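Local coordinates for protein lipase, class 3 (Penicillium roqueforti FM164, PDB 6L7N) that probably hydrolyses the ester bonds of lipids such as triacylglycerols, as a class 3 fungal lipase of the alpha/beta-hydrolase fold, at residues A95-T100 against K205-A210. Residues are numbered along the deposited sequence; the frame is centred on the assembly and turned at random.
Sequences AIFVYT and KLPLLA
Pro-207 sets the CG and CB corner of its tilted ring over one face of the Phe-97 ring. Its CG stands 3.5 Å from the ring centroid and only 12° off the normal, a close CH-pi contact, while Pro-207 CB reaches toward the rim, 3.6 Å from Phe-97 CD2. Proline suits this place because its compact, rigid ring carries C-H groups that sit well against an aromatic face; phenylalanine offers a flat apolar face broad enough for it. The peptide bond before Pro-207 is cis, which bends the chain sharply. Leu-206 makes a looser contact: its CB comes obliquely to the far end of the phenyl group, 4.2 Å from Phe-97 CZ, and its branched apolar chain is buried against Trp-91 and Val-92 of helix 88-94. The opposite face of the phenyl ring is met from within its own segment by Ala-95 O, 3.9 Å above the ring plane. Phe-97 also touches Trp-91, Met-211 and Tyr-213. Between the two segments the tight packing is that of Phe-97 on Pro-207; flanking Ile-96 and Val-98 are exposed and do not meet the other loop. The contact ties the connection between helix 88-94 and strand 99-100 to the loop after 193-198, a parallel strand of the central mixed sheet. The touching atoms are apolar, so the match probably depends on shape and close fit, with little directional preference beyond the CH-pi contact.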
ATOM      1  N   ALA A  95       8.482  16.109  -7.645  1.00 10.24           N
ATOM      2  CA  ALA A  95       7.569  16.392  -6.555  1.00 13.04           C
ATOM      3  C   ALA A  95       8.303  17.053  -5.400  1.00 16.13           C
ATOM      4  O   ALA A  95       9.430  16.686  -5.054  1.00 12.86           O
ATOM      5  CB  ALA A  95       6.867  15.124  -6.069  1.00  9.33           C
ATOM      6  N   ILE A  96       7.656  18.055  -4.847  1.00 16.93           N
ATOM      7  CA  ILE A  96       8.051  18.747  -3.635  1.00 18.17           C
ATOM      8  C   ILE A  96       7.216  18.183  -2.495  1.00 16.95           C
ATOM      9  O   ILE A  96       6.036  17.867  -2.678  1.00 18.14           O
ATOM     10  CB  ILE A  96       7.828  20.261  -3.825  1.00 18.56           C
ATOM     11  CG1 ILE A  96       8.936  20.846  -4.694  1.00 30.20           C
ATOM     12  CG2 ILE A  96       7.707  20.980  -2.524  1.00 30.19           C
ATOM     13  CD1 ILE A  96      10.276  20.231  -4.448  1.00 28.77           C
ATOM     14  N   PHE A  97       7.819  18.022  -1.329  1.00 14.96           N
ATOM     15  CA  PHE A  97       7.080  17.486  -0.195  1.00 16.92           C
ATOM     16  C   PHE A  97       6.795  18.594   0.814  1.00 18.25           C
ATOM     17  O   PHE A  97       7.416  19.657   0.782  1.00 21.01           O
ATOM     18  CB  PHE A  97       7.867  16.325   0.403  1.00  9.55           C
ATOM     19  CG  PHE A  97       8.258  15.316  -0.632  1.00  9.20           C
ATOM     20  CD1 PHE A  97       7.271  14.646  -1.353  1.00  8.75           C
ATOM     21  CD2 PHE A  97       9.586  15.108  -0.966  1.00 12.93           C
ATOM     22  CE1 PHE A  97       7.608  13.729  -2.337  1.00 13.41           C
ATOM     23  CE2 PHE A  97       9.933  14.205  -1.971  1.00 10.93           C
ATOM     24  CZ  PHE A  97       8.940  13.508  -2.652  1.00 11.09           C
ATOM     25  N   VAL A  98       5.792  18.373   1.666  1.00 11.43           N
ATOM     26  CA  VAL A  98       5.405  19.337   2.701  1.00 12.47           C
ATOM     27  C   VAL A  98       4.929  18.560   3.926  1.00 18.38           C
ATOM     28  O   VAL A  98       4.165  17.601   3.801  1.00 13.21           O
ATOM     29  CB  VAL A  98       4.294  20.303   2.220  1.00 13.41           C
ATOM     30  CG1 VAL A  98       3.913  21.278   3.331  1.00 16.66           C
ATOM     31  CG2 VAL A  98       4.682  21.058   0.957  1.00 23.17           C
ATOM     32  N   TYR A  99       5.370  18.979   5.113  1.00 10.49           N
ATOM     33  CA  TYR A  99       4.876  18.369   6.336  1.00 13.63           C
ATOM     34  C   TYR A  99       3.464  18.854   6.665  1.00 14.59           C
ATOM     35  O   TYR A  99       3.045  19.950   6.276  1.00 14.52           O
ATOM     36  CB  TYR A  99       5.773  18.709   7.521  1.00 18.04           C
ATOM     37  CG  TYR A  99       7.123  18.061   7.503  1.00 24.49           C
ATOM     38  CD1 TYR A  99       7.264  16.697   7.698  1.00 23.56           C
ATOM     39  CD2 TYR A  99       8.264  18.817   7.302  1.00 20.86           C
ATOM     40  CE1 TYR A  99       8.501  16.104   7.692  1.00 27.24           C
ATOM     41  CE2 TYR A  99       9.506  18.236   7.301  1.00 35.31           C
ATOM     42  CZ  TYR A  99       9.621  16.880   7.487  1.00 30.55           C
ATOM     43  OH  TYR A  99      10.874  16.308   7.480  1.00 43.93           O
ATOM     44  N   THR A 100       2.740  18.031   7.429  1.00  8.82           N
ATOM     45  CA  THR A 100       1.487  18.456   8.042  1.00 12.44           C
ATOM     46  C   THR A 100       1.252  17.643   9.308  1.00 11.01           C
ATOM     47  O   THR A 100       1.821  16.563   9.493  1.00  9.65           O
ATOM     48  CB  THR A 100       0.282  18.308   7.098  1.00 14.73           C
ATOM     49  OG1 THR A 100      -0.822  19.049   7.623  1.00 15.11           O
ATOM     50  CG2 THR A 100      -0.152  16.842   6.994  1.00  9.69           C
ATOM     51  N   LYS A 205      12.485   5.365  -1.924  1.00  5.87           N
ATOM     52  CA  LYS A 205      13.591   6.167  -1.417  1.00  7.51           C
ATOM     53  C   LYS A 205      13.179   7.597  -1.103  1.00  9.38           C
ATOM     54  O   LYS A 205      13.987   8.362  -0.558  1.00  8.87           O
ATOM     55  CB  LYS A 205      14.747   6.160  -2.420  1.00  6.13           C
ATOM     56  CG  LYS A 205      15.264   4.761  -2.739  1.00  8.23           C
ATOM     57  CD  LYS A 205      16.321   4.813  -3.821  1.00 10.40           C
ATOM     58  CE  LYS A 205      16.907   3.442  -4.126  1.00  7.54           C
ATOM     59  NZ  LYS A 205      18.120   3.591  -5.017  1.00  9.29           N
ATOM     60  N   LEU A 206      11.935   7.963  -1.397  1.00  7.92           N
ATOM     61  CA  LEU A 206      11.448   9.322  -1.262  1.00  8.80           C
ATOM     62  C   LEU A 206      10.231   9.380  -0.342  1.00  6.15           C
ATOM     63  O   LEU A 206       9.465   8.410  -0.249  1.00  6.28           O
ATOM     64  CB  LEU A 206      11.088   9.915  -2.632  1.00  7.50           C
ATOM     65  CG  LEU A 206      12.308  10.258  -3.518  1.00 12.66           C
ATOM     66  CD1 LEU A 206      11.942  10.417  -4.987  1.00  8.54           C
ATOM     67  CD2 LEU A 206      13.038  11.509  -3.021  1.00  8.12           C
ATOM     68  N   PRO A 207      10.050  10.486   0.389  1.00  4.59           N
ATOM     69  CA  PRO A 207      11.060  11.552   0.559  1.00  6.80           C
ATOM     70  C   PRO A 207      12.328  11.047   1.258  1.00  8.21           C
ATOM     71  O   PRO A 207      12.314   9.965   1.796  1.00  8.29           O
ATOM     72  CB  PRO A 207      10.342  12.590   1.421  1.00  6.26           C
ATOM     73  CG  PRO A 207       8.895  12.343   1.200  1.00 10.71           C
ATOM     74  CD  PRO A 207       8.729  10.876   0.910  1.00  5.57           C
ATOM     75  N   LEU A 208      13.412  11.816   1.219  1.00  8.68           N
ATOM     76  CA  LEU A 208      14.702  11.328   1.698  1.00  8.49           C
ATOM     77  C   LEU A 208      14.773  11.307   3.215  1.00  7.36           C
ATOM     78  O   LEU A 208      14.129  12.103   3.900  1.00  8.15           O
ATOM     79  CB  LEU A 208      15.836  12.211   1.169  1.00  8.54           C
ATOM     80  CG  LEU A 208      15.840  12.353  -0.343  1.00  8.40           C
ATOM     81  CD1 LEU A 208      16.806  13.455  -0.765  1.00 15.06           C
ATOM     82  CD2 LEU A 208      16.203  11.026  -1.001  1.00  8.34           C
ATOM     83  N   LEU A 209      15.597  10.394   3.738  1.00 10.44           N
ATOM     84  CA  LEU A 209      15.933  10.441   5.157  1.00 12.59           C
ATOM     85  C   LEU A 209      16.396  11.831   5.550  1.00 10.72           C
ATOM     86  O   LEU A 209      15.986  12.364   6.589  1.00 14.35           O
ATOM     87  CB  LEU A 209      17.026   9.420   5.487  1.00 11.97           C
ATOM     88  CG  LEU A 209      16.573   7.975   5.629  1.00 11.41           C
ATOM     89  CD1 LEU A 209      17.772   7.080   5.868  1.00 15.70           C
ATOM     90  CD2 LEU A 209      15.577   7.873   6.754  1.00  9.42           C
ATOM     91  N   ALA A 210      17.232  12.448   4.705  1.00 14.29           N
ATOM     92  CA  ALA A 210      17.750  13.788   4.949  1.00 10.25           C
ATOM     93  C   ALA A 210      16.658  14.843   5.040  1.00 16.80           C
ATOM     94  O   ALA A 210      16.927  15.962   5.495  1.00 20.90           O
ATOM     95  CB  ALA A 210      18.723  14.180   3.833  1.00 17.80           C
TER